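Local coordinates for protein cytochrome P450 monooxygenase (Rhodococcus sp. ECU0066, PDB 6KBH) that probably acts as a self-sufficient cytochrome P450 monooxygenase, carrying a heme, an FMN and a [2Fe-2S] cluster on one chain, at residues A[153-156]-A[157-161]; A[194-197]-A[198-201]; A[207-210]-A[211-214]; A[238-241]-A[242-245]; A[400-403]-A[404-408]. One frame throughout, in Å; residues are numbered along the deposited sequence.

Contact 1 of 5, residues A[153-156]-A[157-161]; sequences EPMV and RRLTR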
loop_
_atom_site.group_PDB
_atom_site.type_symbol
_atom_site.label_atom_id
_atom_site.label_comp_id
_atom_site.label_asym_id
_atom_site.label_seq_id
_atom_site.Cartn_x
_atom_site.Cartn_y
_atom_site.Cartn_z
ATOM N N GLU A 153 -8.797 -4.877 -13.953
ATOM C CA GLU A 153 -9.581 -3.801 -13.351
ATOM C C GLU A 153 -10.893 -3.502 -14.072
ATOM O O GLU A 153 -11.873 -3.167 -13.384
ATOM C CB GLU A 153 -8.727 -2.530 -13.242
ATOM C CG GLU A 153 -9.417 -1.407 -12.482
ATOM C CD GLU A 153 -8.465 -0.315 -12.044
ATOM O OE1 GLU A 153 -7.234 -0.494 -12.184
ATOM O OE2 GLU A 153 -8.950 0.731 -11.563
ATOM N N PRO A 154 -10.996 -3.570 -15.406
ATOM C CA PRO A 154 -12.322 -3.399 -16.022
ATOM C C PRO A 154 -13.286 -4.525 -15.692
ATOM O O PRO A 154 -14.494 -4.279 -15.589
ATOM C CB PRO A 154 -12.012 -3.347 -17.526
ATOM C CG PRO A 154 -10.588 -2.929 -17.601
ATOM C CD PRO A 154 -9.932 -3.584 -16.428
ATOM N N MET A 155 -12.787 -5.751 -15.522
ATOM C CA MET A 155 -13.667 -6.890 -15.272
ATOM C C MET A 155 -14.379 -6.766 -13.930
ATOM O O MET A 155 -15.576 -7.057 -13.827
ATOM C CB MET A 155 -12.862 -8.189 -15.342
ATOM C CG MET A 155 -13.590 -9.429 -14.842
ATOM S SD MET A 155 -13.364 -9.728 -13.075
ATOM C CE MET A 155 -11.588 -9.930 -12.978
ATOM N N VAL A 156 -13.657 -6.350 -12.886
ATOM C CA VAL A 156 -14.266 -6.250 -11.564
ATOM C C VAL A 156 -15.222 -5.064 -11.498
ATOM O O VAL A 156 -16.252 -5.125 -10.816
ATOM C CB VAL A 156 -13.172 -6.175 -10.481
ATOM C CG1 VAL A 156 -12.109 -5.170 -10.868
ATOM C CG2 VAL A 156 -13.771 -5.830 -9.122
ATOM N N ARG A 157 -14.913 -3.975 -12.205
ATOM C CA ARG A 157 -15.843 -2.853 -12.267
ATOM C C ARG A 157 -17.138 -3.254 -12.964
ATOM O O ARG A 157 -18.228 -2.831 -12.559
ATOM C CB ARG A 157 -15.190 -1.669 -12.978
ATOM C CG ARG A 157 -14.092 -0.995 -12.176
ATOM C CD ARG A 157 -13.544 0.215 -12.905
ATOM N NE ARG A 157 -12.554 0.926 -12.105
ATOM C CZ ARG A 157 -12.859 1.835 -11.186
ATOM N NH1 ARG A 157 -14.128 2.142 -10.949
ATOM N NH2 ARG A 157 -11.895 2.435 -10.502
ATOM N N ARG A 158 -17.034 -4.061 -14.023
ATOM C CA ARG A 158 -18.226 -4.590 -14.681
ATOM C C ARG A 158 -19.048 -5.440 -13.719
ATOM O O ARG A 158 -20.260 -5.246 -13.579
ATOM C CB ARG A 158 -17.824 -5.403 -15.914
ATOM C CG ARG A 158 -18.997 -6.006 -16.678
ATOM C CD ARG A 158 -18.532 -6.818 -17.882
ATOM N NE ARG A 158 -17.920 -8.090 -17.501
ATOM C CZ ARG A 158 -18.601 -9.205 -17.254
ATOM N NH1 ARG A 158 -19.924 -9.210 -17.345
ATOM N NH2 ARG A 158 -17.960 -10.316 -16.916
ATOM N N LEU A 159 -18.395 -6.382 -13.033
ATOM C CA LEU A 159 -19.120 -7.304 -12.163
ATOM C C LEU A 159 -19.665 -6.599 -10.926
ATOM O O LEU A 159 -20.753 -6.938 -10.445
ATOM C CB LEU A 159 -18.213 -8.465 -11.762
ATOM C CG LEU A 159 -17.845 -9.427 -12.891
ATOM C CD1 LEU A 159 -16.778 -10.403 -12.437
ATOM C CD2 LEU A 159 -19.081 -10.168 -13.377
ATOM N N THR A 160 -18.924 -5.628 -10.388
ATOM C CA THR A 160 -19.411 -4.900 -9.221
ATOM C C THR A 160 -20.705 -4.157 -9.531
ATOM O O THR A 160 -21.578 -4.045 -8.662
ATOM C CB THR A 160 -18.339 -3.931 -8.713
ATOM O OG1 THR A 160 -17.174 -4.670 -8.326
ATOM C CG2 THR A 160 -18.839 -3.147 -7.511
ATOM N N ARG A 161 -20.868 -3.682 -10.770
ATOM C CA ARG A 161 -22.067 -2.929 -11.116
ATOM C C ARG A 161 -23.208 -3.819 -11.591
ATOM O O ARG A 161 -24.370 -3.564 -11.250
ATOM C CB ARG A 161 -21.761 -1.880 -12.181
ATOM C CG ARG A 161 -22.990 -1.476 -12.983
ATOM C CD ARG A 161 -22.752 -0.145 -13.639
ATOM N NE ARG A 161 -21.947 0.697 -12.752
ATOM C CZ ARG A 161 -21.170 1.687 -13.161
ATOM N NH1 ARG A 161 -21.090 1.967 -14.453
ATOM N NH2 ARG A 161 -20.460 2.401 -12.293
#

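Contact 2 of 5, residues A[194-197]-A[198-201]; sequences VPEE and DMDT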
loop_
_atom_site.group_PDB
_atom_site.type_symbol
_atom_site.label_atom_id
_atom_site.label_comp_id
_atom_site.label_asym_id
_atom_site.label_seq_id
_atom_site.Cartn_x
_atom_site.Cartn_y
_atom_site.Cartn_z
ATOM N N VAL A 194 -10.583 -19.164 -16.171
ATOM C CA VAL A 194 -11.518 -20.234 -16.523
ATOM C C VAL A 194 -12.533 -19.686 -17.524
ATOM O O VAL A 194 -12.937 -18.519 -17.412
ATOM C CB VAL A 194 -12.190 -20.811 -15.253
ATOM C CG1 VAL A 194 -12.878 -19.725 -14.419
ATOM C CG2 VAL A 194 -13.162 -21.943 -15.575
ATOM N N PRO A 195 -12.941 -20.465 -18.533
ATOM C CA PRO A 195 -13.941 -19.974 -19.491
ATOM C C PRO A 195 -15.248 -19.618 -18.801
ATOM O O PRO A 195 -15.670 -20.278 -17.850
ATOM C CB PRO A 195 -14.127 -21.162 -20.443
ATOM C CG PRO A 195 -12.842 -21.905 -20.378
ATOM C CD PRO A 195 -12.377 -21.764 -18.950
ATOM N N GLU A 196 -15.896 -18.565 -19.305
ATOM C CA GLU A 196 -17.173 -18.140 -18.747
ATOM C C GLU A 196 -18.238 -19.221 -18.897
ATOM O O GLU A 196 -19.136 -19.328 -18.053
ATOM C CB GLU A 196 -17.629 -16.843 -19.414
ATOM C CG GLU A 196 -16.512 -15.817 -19.561
ATOM C CD GLU A 196 -17.030 -14.434 -19.890
ATOM O OE1 GLU A 196 -18.260 -14.234 -19.817
ATOM O OE2 GLU A 196 -16.209 -13.550 -20.221
ATOM N N GLU A 197 -18.164 -20.011 -19.970
ATOM C CA GLU A 197 -18.992 -21.204 -20.110
ATOM C C GLU A 197 -18.971 -22.052 -18.844
ATOM O O GLU A 197 -20.012 -22.523 -18.371
ATOM C CB GLU A 197 -18.503 -22.027 -21.305
ATOM C CG GLU A 197 -18.103 -21.205 -22.522
ATOM C CD GLU A 197 -16.901 -21.784 -23.251
ATOM O OE1 GLU A 197 -16.726 -23.024 -23.240
ATOM O OE2 GLU A 197 -16.119 -21.000 -23.824
ATOM N N ASP A 198 -17.786 -22.235 -18.271
ATOM C CA ASP A 198 -17.552 -23.190 -17.197
ATOM C C ASP A 198 -17.718 -22.596 -15.806
ATOM O O ASP A 198 -17.562 -23.321 -14.817
ATOM C CB ASP A 198 -16.145 -23.774 -17.323
ATOM C CG ASP A 198 -15.988 -24.650 -18.546
ATOM O OD1 ASP A 198 -16.711 -25.662 -18.652
ATOM O OD2 ASP A 198 -15.144 -24.321 -19.406
ATOM N N MET A 199 -18.030 -21.308 -15.698
ATOM C CA MET A 199 -17.942 -20.666 -14.395
ATOM C C MET A 199 -19.148 -20.988 -13.525
ATOM O O MET A 199 -18.987 -21.334 -12.351
ATOM C CB MET A 199 -17.785 -19.158 -14.571
ATOM C CG MET A 199 -16.479 -18.764 -15.251
ATOM S SD MET A 199 -15.985 -17.066 -14.912
ATOM C CE MET A 199 -17.415 -16.185 -15.531
ATOM N N ASP A 200 -20.356 -20.942 -14.096
ATOM C CA ASP A 200 -21.556 -21.037 -13.270
ATOM C C ASP A 200 -21.639 -22.344 -12.488
ATOM O O ASP A 200 -22.251 -22.366 -11.415
ATOM C CB ASP A 200 -22.814 -20.855 -14.110
ATOM C CG ASP A 200 -23.126 -19.401 -14.360
ATOM O OD1 ASP A 200 -22.526 -18.548 -13.666
ATOM O OD2 ASP A 200 -23.957 -19.112 -15.243
ATOM N N THR A 201 -21.055 -23.447 -12.972
ATOM C CA THR A 201 -21.123 -24.640 -12.129
ATOM C C THR A 201 -20.060 -24.588 -11.043
ATOM O O THR A 201 -20.331 -24.925 -9.884
ATOM C CB THR A 201 -20.985 -25.932 -12.932
ATOM O OG1 THR A 201 -22.020 -25.983 -13.911
ATOM C CG2 THR A 201 -21.183 -27.148 -11.985
#

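Contact 3 of 5, residues A[207-210]-A[211-214]; sequences IAHT and VNTW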
loop_
_atom_site.group_PDB
_atom_site.type_symbol
_atom_site.label_atom_id
_atom_site.label_comp_id
_atom_site.label_asym_id
_atom_site.label_seq_id
_atom_site.Cartn_x
_atom_site.Cartn_y
_atom_site.Cartn_z
ATOM N N ILE A 207 -18.561 -23.202 -1.790
ATOM C CA ILE A 207 -19.291 -23.153 -0.528
ATOM C C ILE A 207 -18.414 -22.550 0.563
ATOM O O ILE A 207 -17.220 -22.305 0.379
ATOM C CB ILE A 207 -19.783 -24.544 -0.080
ATOM C CG1 ILE A 207 -18.595 -25.494 0.080
ATOM C CG2 ILE A 207 -20.813 -25.098 -1.053
ATOM C CD1 ILE A 207 -18.910 -26.722 0.890
ATOM N N ALA A 208 -19.038 -22.324 1.717
ATOM C CA ALA A 208 -18.321 -21.845 2.888
ATOM C C ALA A 208 -17.532 -22.982 3.527
ATOM O O ALA A 208 -18.018 -24.111 3.638
ATOM C CB ALA A 208 -19.295 -21.242 3.898
ATOM N N HIS A 209 -16.301 -22.676 3.941
ATOM C CA HIS A 209 -15.429 -23.645 4.588
ATOM C C HIS A 209 -15.079 -23.278 6.023
ATOM O O HIS A 209 -14.337 -24.026 6.671
ATOM C CB HIS A 209 -14.126 -23.812 3.792
ATOM C CG HIS A 209 -14.287 -24.563 2.507
ATOM N ND1 HIS A 209 -14.515 -23.935 1.301
ATOM C CD2 HIS A 209 -14.233 -25.888 2.237
ATOM C CE1 HIS A 209 -14.604 -24.842 0.345
ATOM N NE2 HIS A 209 -14.437 -26.035 0.886
ATOM N N THR A 210 -15.587 -22.156 6.538
ATOM C CA THR A 210 -15.105 -21.641 7.818
ATOM C C THR A 210 -15.399 -22.609 8.957
ATOM O O THR A 210 -14.506 -22.951 9.742
ATOM C CB THR A 210 -15.724 -20.272 8.103
ATOM O OG1 THR A 210 -17.137 -20.413 8.291
ATOM C CG2 THR A 210 -15.476 -19.334 6.946
ATOM N N VAL A 211 -16.649 -23.063 9.067
ATOM C CA VAL A 211 -16.996 -23.957 10.169
ATOM C C VAL A 211 -16.376 -25.339 9.969
ATOM O O VAL A 211 -15.993 -25.998 10.941
ATOM C CB VAL A 211 -18.528 -24.034 10.327
ATOM C CG1 VAL A 211 -18.902 -25.073 11.351
ATOM C CG2 VAL A 211 -19.082 -22.677 10.735
ATOM N N ASN A 212 -16.236 -25.792 8.719
ATOM C CA ASN A 212 -15.747 -27.142 8.479
ATOM C C ASN A 212 -14.230 -27.229 8.580
ATOM O O ASN A 212 -13.696 -28.296 8.894
ATOM C CB ASN A 212 -16.242 -27.653 7.117
ATOM C CG ASN A 212 -15.410 -28.811 6.592
ATOM O OD1 ASN A 212 -15.611 -29.959 6.991
ATOM N ND2 ASN A 212 -14.493 -28.523 5.669
ATOM N N THR A 213 -13.515 -26.145 8.312
ATOM C CA THR A 213 -12.073 -26.126 8.534
ATOM C C THR A 213 -11.689 -25.579 9.906
ATOM O O THR A 213 -10.770 -26.106 10.542
ATOM C CB THR A 213 -11.364 -25.308 7.438
ATOM O OG1 THR A 213 -11.560 -25.947 6.168
ATOM C CG2 THR A 213 -9.875 -25.205 7.709
ATOM N N TRP A 214 -12.385 -24.552 10.399
ATOM C CA TRP A 214 -11.960 -23.839 11.600
ATOM C C TRP A 214 -12.977 -23.885 12.739
ATOM O O TRP A 214 -12.803 -23.164 13.732
ATOM C CB TRP A 214 -11.634 -22.384 11.249
ATOM C CG TRP A 214 -10.370 -22.243 10.453
ATOM C CD1 TRP A 214 -9.093 -22.355 10.919
ATOM C CD2 TRP A 214 -10.261 -21.971 9.051
ATOM N NE1 TRP A 214 -8.198 -22.169 9.900
ATOM C CE2 TRP A 214 -8.888 -21.930 8.741
ATOM C CE3 TRP A 214 -11.191 -21.756 8.029
ATOM C CZ2 TRP A 214 -8.418 -21.683 7.450
ATOM C CZ3 TRP A 214 -10.721 -21.508 6.744
ATOM C CH2 TRP A 214 -9.348 -21.475 6.469
#

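Contact 4 of 5, residues A[238-241]-A[242-245]; sequences TVLD and KMRK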
loop_
_atom_site.group_PDB
_atom_site.type_symbol
_atom_site.label_atom_id
_atom_site.label_comp_id
_atom_site.label_asym_id
_atom_site.label_seq_id
_atom_site.Cartn_x
_atom_site.Cartn_y
_atom_site.Cartn_z
ATOM N N THR A 238 -11.625 -31.513 -15.634
ATOM C CA THR A 238 -11.917 -31.328 -17.051
ATOM C C THR A 238 -11.572 -29.916 -17.501
ATOM O O THR A 238 -11.010 -29.723 -18.586
ATOM C CB THR A 238 -13.392 -31.618 -17.327
ATOM O OG1 THR A 238 -14.176 -30.470 -16.976
ATOM C CG2 THR A 238 -13.863 -32.815 -16.514
ATOM N N VAL A 239 -11.908 -28.919 -16.679
ATOM C CA VAL A 239 -11.637 -27.530 -17.031
ATOM C C VAL A 239 -10.150 -27.321 -17.279
ATOM O O VAL A 239 -9.756 -26.654 -18.243
ATOM C CB VAL A 239 -12.168 -26.590 -15.933
ATOM C CG1 VAL A 239 -11.763 -25.165 -16.221
ATOM C CG2 VAL A 239 -13.678 -26.699 -15.830
ATOM N N LEU A 240 -9.299 -27.901 -16.426
ATOM C CA LEU A 240 -7.858 -27.784 -16.630
ATOM C C LEU A 240 -7.421 -28.481 -17.914
ATOM O O LEU A 240 -6.549 -27.978 -18.631
ATOM C CB LEU A 240 -7.097 -28.352 -15.434
ATOM C CG LEU A 240 -5.583 -28.137 -15.519
ATOM C CD1 LEU A 240 -5.262 -26.652 -15.604
ATOM C CD2 LEU A 240 -4.858 -28.782 -14.350
ATOM N N ASP A 241 -8.004 -29.645 -18.213
ATOM C CA ASP A 241 -7.682 -30.328 -19.461
ATOM C C ASP A 241 -8.139 -29.517 -20.668
ATOM O O ASP A 241 -7.472 -29.510 -21.708
ATOM C CB ASP A 241 -8.314 -31.720 -19.485
ATOM C CG ASP A 241 -7.570 -32.719 -18.618
ATOM O OD1 ASP A 241 -6.438 -32.411 -18.183
ATOM O OD2 ASP A 241 -8.116 -33.816 -18.378
ATOM N N LYS A 242 -9.276 -28.827 -20.550
ATOM C CA LYS A 242 -9.770 -28.025 -21.664
ATOM C C LYS A 242 -8.835 -26.857 -21.961
ATOM O O LYS A 242 -8.434 -26.648 -23.112
ATOM C CB LYS A 242 -11.183 -27.522 -21.368
ATOM C CG LYS A 242 -11.702 -26.555 -22.416
ATOM C CD LYS A 242 -12.913 -25.778 -21.933
ATOM C CE LYS A 242 -14.193 -26.564 -22.138
ATOM N NZ LYS A 242 -15.398 -25.719 -21.913
ATOM N N MET A 243 -8.481 -26.080 -20.938
ATOM C CA MET A 243 -7.555 -24.967 -21.100
ATOM C C MET A 243 -6.104 -25.417 -21.154
ATOM O O MET A 243 -5.213 -24.568 -21.269
ATOM C CB MET A 243 -7.734 -23.954 -19.965
ATOM C CG MET A 243 -7.542 -24.540 -18.572
ATOM S SD MET A 243 -7.605 -23.315 -17.245
ATOM C CE MET A 243 -9.319 -22.826 -17.322
ATOM N N ARG A 244 -5.853 -26.725 -21.093
ATOM C CA ARG A 244 -4.489 -27.232 -21.144
ATOM C C ARG A 244 -3.813 -26.891 -22.473
ATOM O O ARG A 244 -2.584 -26.778 -22.525
ATOM C CB ARG A 244 -4.486 -28.745 -20.909
ATOM C CG ARG A 244 -3.135 -29.353 -20.520
ATOM C CD ARG A 244 -2.619 -28.809 -19.199
ATOM N NE ARG A 244 -2.908 -29.682 -18.062
ATOM C CZ ARG A 244 -1.987 -30.396 -17.421
ATOM N NH1 ARG A 244 -0.724 -30.351 -17.820
ATOM N NH2 ARG A 244 -2.329 -31.152 -16.386
ATOM N N LYS A 245 -4.576 -26.678 -23.546
ATOM C CA LYS A 245 -3.978 -26.505 -24.863
ATOM C C LYS A 245 -4.218 -25.102 -25.433
ATOM O O LYS A 245 -3.968 -24.856 -26.624
ATOM C CB LYS A 245 -4.445 -27.610 -25.808
ATOM C CG LYS A 245 -5.989 -27.774 -25.999
ATOM C CD LYS A 245 -6.674 -26.521 -26.545
ATOM C CE LYS A 245 -8.196 -26.518 -26.548
ATOM N NZ LYS A 245 -8.631 -25.100 -26.791
#

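Contact 5 of 5, residues A[400-403]-A[404-408]; sequences RMEI and QIFLE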
loop_
_atom_site.group_PDB
_atom_site.type_symbol
_atom_site.label_atom_id
_atom_site.label_comp_id
_atom_site.label_asym_id
_atom_site.label_seq_id
_atom_site.Cartn_x
_atom_site.Cartn_y
_atom_site.Cartn_z
ATOM N N ARG A 400 -7.274 -5.956 -2.372
ATOM C CA ARG A 400 -7.230 -4.516 -2.139
ATOM C C ARG A 400 -7.958 -3.760 -3.243
ATOM O O ARG A 400 -8.741 -2.842 -2.972
ATOM C CB ARG A 400 -5.781 -4.046 -2.035
ATOM C CG ARG A 400 -5.183 -4.146 -0.652
ATOM C CD ARG A 400 -3.676 -4.001 -0.715
ATOM N NE ARG A 400 -3.094 -3.794 0.604
ATOM C CZ ARG A 400 -1.797 -3.907 0.873
ATOM N NH1 ARG A 400 -0.944 -4.225 -0.093
ATOM N NH2 ARG A 400 -1.351 -3.699 2.105
ATOM N N MET A 401 -7.695 -4.123 -4.501
ATOM C CA MET A 401 -8.413 -3.519 -5.618
ATOM C C MET A 401 -9.908 -3.782 -5.502
ATOM O O MET A 401 -10.731 -2.866 -5.631
ATOM C CB MET A 401 -7.872 -4.067 -6.940
ATOM C CG MET A 401 -8.774 -3.802 -8.129
ATOM S SD MET A 401 -8.400 -4.793 -9.586
ATOM C CE MET A 401 -6.884 -4.011 -10.134
ATOM N N GLU A 402 -10.268 -5.036 -5.239
ATOM C CA GLU A 402 -11.666 -5.445 -5.170
ATOM C C GLU A 402 -12.444 -4.626 -4.147
ATOM O O GLU A 402 -13.542 -4.132 -4.430
ATOM C CB GLU A 402 -11.715 -6.920 -4.810
ATOM C CG GLU A 402 -12.703 -7.721 -5.564
ATOM C CD GLU A 402 -12.414 -9.184 -5.423
ATOM O OE1 GLU A 402 -11.286 -9.542 -5.025
ATOM O OE2 GLU A 402 -13.329 -9.976 -5.661
ATOM N N ILE A 403 -11.893 -4.490 -2.940
ATOM C CA ILE A 403 -12.560 -3.715 -1.901
ATOM C C ILE A 403 -12.678 -2.260 -2.324
ATOM O O ILE A 403 -13.738 -1.635 -2.179
ATOM C CB ILE A 403 -11.808 -3.846 -0.566
ATOM C CG1 ILE A 403 -11.758 -5.302 -0.113
ATOM C CG2 ILE A 403 -12.482 -3.001 0.495
ATOM C CD1 ILE A 403 -13.097 -5.861 0.234
ATOM N N GLN A 404 -11.588 -1.699 -2.853
ATOM C CA GLN A 404 -11.571 -0.287 -3.228
ATOM C C GLN A 404 -12.686 0.075 -4.202
ATOM O O GLN A 404 -13.287 1.143 -4.093
ATOM C CB GLN A 404 -10.216 0.070 -3.829
ATOM C CG GLN A 404 -9.236 0.653 -2.847
ATOM C CD GLN A 404 -7.845 0.615 -3.400
ATOM O OE1 GLN A 404 -7.210 -0.430 -3.405
ATOM N NE2 GLN A 404 -7.371 1.745 -3.910
ATOM N N ILE A 405 -12.961 -0.790 -5.175
ATOM C CA ILE A 405 -14.003 -0.502 -6.158
ATOM C C ILE A 405 -15.394 -0.772 -5.593
ATOM O O ILE A 405 -16.338 -0.017 -5.868
ATOM C CB ILE A 405 -13.745 -1.264 -7.472
ATOM C CG1 ILE A 405 -12.296 -1.168 -7.876
ATOM C CG2 ILE A 405 -14.555 -0.647 -8.579
ATOM C CD1 ILE A 405 -11.827 -2.302 -8.737
ATOM N N PHE A 406 -15.554 -1.881 -4.870
ATOM C CA PHE A 406 -16.785 -2.082 -4.127
ATOM C C PHE A 406 -17.152 -0.819 -3.364
ATOM O O PHE A 406 -18.284 -0.318 -3.452
ATOM C CB PHE A 406 -16.656 -3.241 -3.134
ATOM C CG PHE A 406 -16.418 -4.597 -3.742
ATOM C CD1 PHE A 406 -16.676 -4.832 -5.082
ATOM C CD2 PHE A 406 -15.971 -5.646 -2.957
ATOM C CE1 PHE A 406 -16.466 -6.088 -5.623
ATOM C CE2 PHE A 406 -15.760 -6.906 -3.493
ATOM C CZ PHE A 406 -16.012 -7.124 -4.827
ATOM N N LEU A 407 -16.195 -0.301 -2.607
ATOM C CA LEU A 407 -16.399 0.871 -1.780
ATOM C C LEU A 407 -16.320 2.174 -2.562
ATOM O O LEU A 407 -16.540 3.235 -1.973
ATOM C CB LEU A 407 -15.385 0.887 -0.632
ATOM C CG LEU A 407 -15.605 1.913 0.482
ATOM C CD1 LEU A 407 -16.973 1.719 1.133
ATOM C CD2 LEU A 407 -14.488 1.865 1.511
ATOM N N GLU A 408 -16.018 2.166 -3.859
ATOM C CA GLU A 408 -16.256 3.455 -4.492
ATOM C C GLU A 408 -17.642 3.518 -5.116
ATOM O O GLU A 408 -18.319 4.542 -4.988
ATOM C CB GLU A 408 -15.165 3.817 -5.515
ATOM C CG GLU A 408 -15.030 2.984 -6.763
ATOM C CD GLU A 408 -14.516 3.815 -7.936
ATOM O OE1 GLU A 408 -15.140 4.849 -8.257
ATOM O OE2 GLU A 408 -13.497 3.427 -8.543
#

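Contact 1 of 5, residues A[153-156]-A[157-161]
E153 sends CG opposite its own backbone N (chi1 -173°), while R157 keeps CG beside its N (chi1 -71°) and runs extended to NE; these torsions lay the two chains side by side, one helical turn apart. Their carboxylate and guanidinium are nearly coplanar, 23° apart, and OE2 of E153 meets the guanidinium at its edge. The salt bridge, OE2 of E153 to NH2 of R157, is long at 3.6 Å, and the placing of NH2 is doubtful. Each end has a stronger partner elsewhere: OE2 accepts from the backbone N of V463, and R157 pairs with E408. With an alanine in place of R157, the carboxylates of E153 and E408 would probably both lose a positive mate. The hydroxyl OG1 of T160 donates to the carbonyl O of V156 (2.7 Å) from above its plane, and T160 N reaches the same oxygen (2.8 Å) from the other face. M155 lays SD against CD1 of L159 at 3.5 Å, on the side facing helix 183-192. V156 and R157 turn instead to helix 396-413. These i to i+4 pairs are those of an alpha helix, here consistent with helix D of the P450 four-helix bundle.

Contact 2 of 5, residues A[194-197]-A[198-201]
M199 doubles back over the turn that precedes it, meeting V194 with its middle and E196 with its end. Its CG stands beside the backbone N (chi1 -65°), which brings CG within 3.8 Å of CG1 of V194, the two side chains crossing at a slant. The bend at the thioether (chi3 -58°) then carries CE alongside E196, 3.9 Å from CB, the two chains pointing the same way. D198 takes a similar first torsion to quite different effect: its carboxylate swings across the ring of P195, with OD2 3.5 Å from CG. That oxygen also forms a salt bridge with K242. The same lysine makes a long, weak ion pair with E197, whose OE1 lies 4.3 Å from OD2 of D198, and its positive charge probably offsets the crowding of the two acids. On the backbone, D198 N donates to P195 O (2.9 Å) and M199 N to E196 O (3.3 Å). V194 and M199 face inward against L189 of helix 183-192, and E196 stays exposed. Two successive i to i+3 turns of this kind lead from helix 183-192 into helix 199-204, a connection consistent with the E-F junction of the P450 fold.

Contact 3 of 5, residues A[207-210]-A[211-214]
H209 and T210 meet T213 and W214 in a local, largely backbone-held contact that forms the short helix 210-214, which follows helix 199-204 in the chain and precedes the long helix 219-242. The carbonyl O of H209 accepts from T213 N at 2.8 Å, and that of T210 from W214 N at 2.7 Å, two consecutive i to i+4 bonds. Beside them, W214 turns its indole so that the ring presents an edge to T210, with CE3 3.9 Å from CA. One ring face is covered by the methyl CG2 of T213, which sits over the centre, 3.4 Å above the plane. The torsion chi1 of W214 (-71°), with CG beside its own N, lets the ring fold back over its neighbour in this way. By chain order this region is consistent with the F-G segment, which in P450s roofs the distal side of the heme, and the side chain of W214 comes to about 9 Å from the bound heme. The indole also meets the ring of F433, the planes about 35° apart. H209 directs its imidazole edge toward N212, CD2 standing 4.3 Å from ND2, while its backbone N is bonded to E285 of helix 284-300. T210 packs against L428 and F433.

Contact 4 of 5, residues A[238-241]-A[242-245]
M243 N donates to the carbonyl O of V239 over 3.0 Å in a nearly straight bond (176°), one residue after K242 N has closed on T238 O at 2.8 Å. The next bond is of another kind: R244 N reaches D241 O, three residues back, weakly at 3.3 Å. NE of R244 is 4.5 Å from OD1 of D241, which lies well out of the guanidinium plane, so only charge links them; the salt bridge of R244 is with D269. This is consistent with the C-terminal turn of helix G of the P450 fold, from which a loop leads to helix 252-262. Outward from the bonds, M243 packs on V239, CE resting 3.6 Å from CG1. Its first torsion sets CG between the backbone N and the carbonyl carbon (chi1 58°), and the bend at chi3 then turns the methyl onto the valine. L240 lies across R244, CG 4.0 Å from NE, and faces M253 of helix 252-262 and L272 and M276 of helix 269-281.

Contact 5 of 5, residues A[400-403]-A[404-408]
F406 lays its ring back along E402, one turn earlier in the helix, with CZ 3.4 Å from CG of the glutamate. The two side chains run the same way, but ring and carboxylate planes stand 61° apart. E402 also uses its backbone here: its carbonyl O sits over one ring face, toward the rim, and accepts from F406 N at 3.1 Å. A torsion chi1 of -64°, which sets CG of F406 beside its own N, swings the ring over that oxygen. CD2 of F406 is 4.3 Å from CD1 of I403. An alanine in place of F406 would probably open a gap beside E402 and leave its aliphatic CG less firmly held. On another side of the helix, M401 and I405 lie alongside each other, CG to CD1 3.5 Å, where I405 faces V156 and R157 of helix 153-164. From Q404 to L407 the backbone keeps the i to i+4 pattern, ending with L407 N on I403 O at 2.8 Å. The side chain of R400 reaches away from the helix to form salt bridges with E320 and D730, the latter in the 2Fe-2S domain. The side chain of E402 comes to about 5 Å from the bound heme. Starting three residues beyond the axial ligand C393, helix 396-413 matches helix L of the P450 fold, which runs past the heme on its cysteine side.

Contacts 1 and 5 lie on two helices packed together, consistent with D and L of the P450 bundle: their centres are about 10 Å apart, and V156 CG1 lies 3.6 Å from I405 CD1. Contacts 2 and 4 form a second pair, centres about 12 Å apart, in which D198 OD2 bridges to K242 NZ at 2.9 Å and V194 CG2 touches V239 CG1 at 3.6 Å. Contact 3 stands apart from both; its nearest atoms come within about 8 Å of contact 2. Of the four contacts measured to the heme, contact 5 is closest, the side chain of E402 at about 5 Å; those of W214, M155 and V194 lie about 9, 11 and 12 Å away.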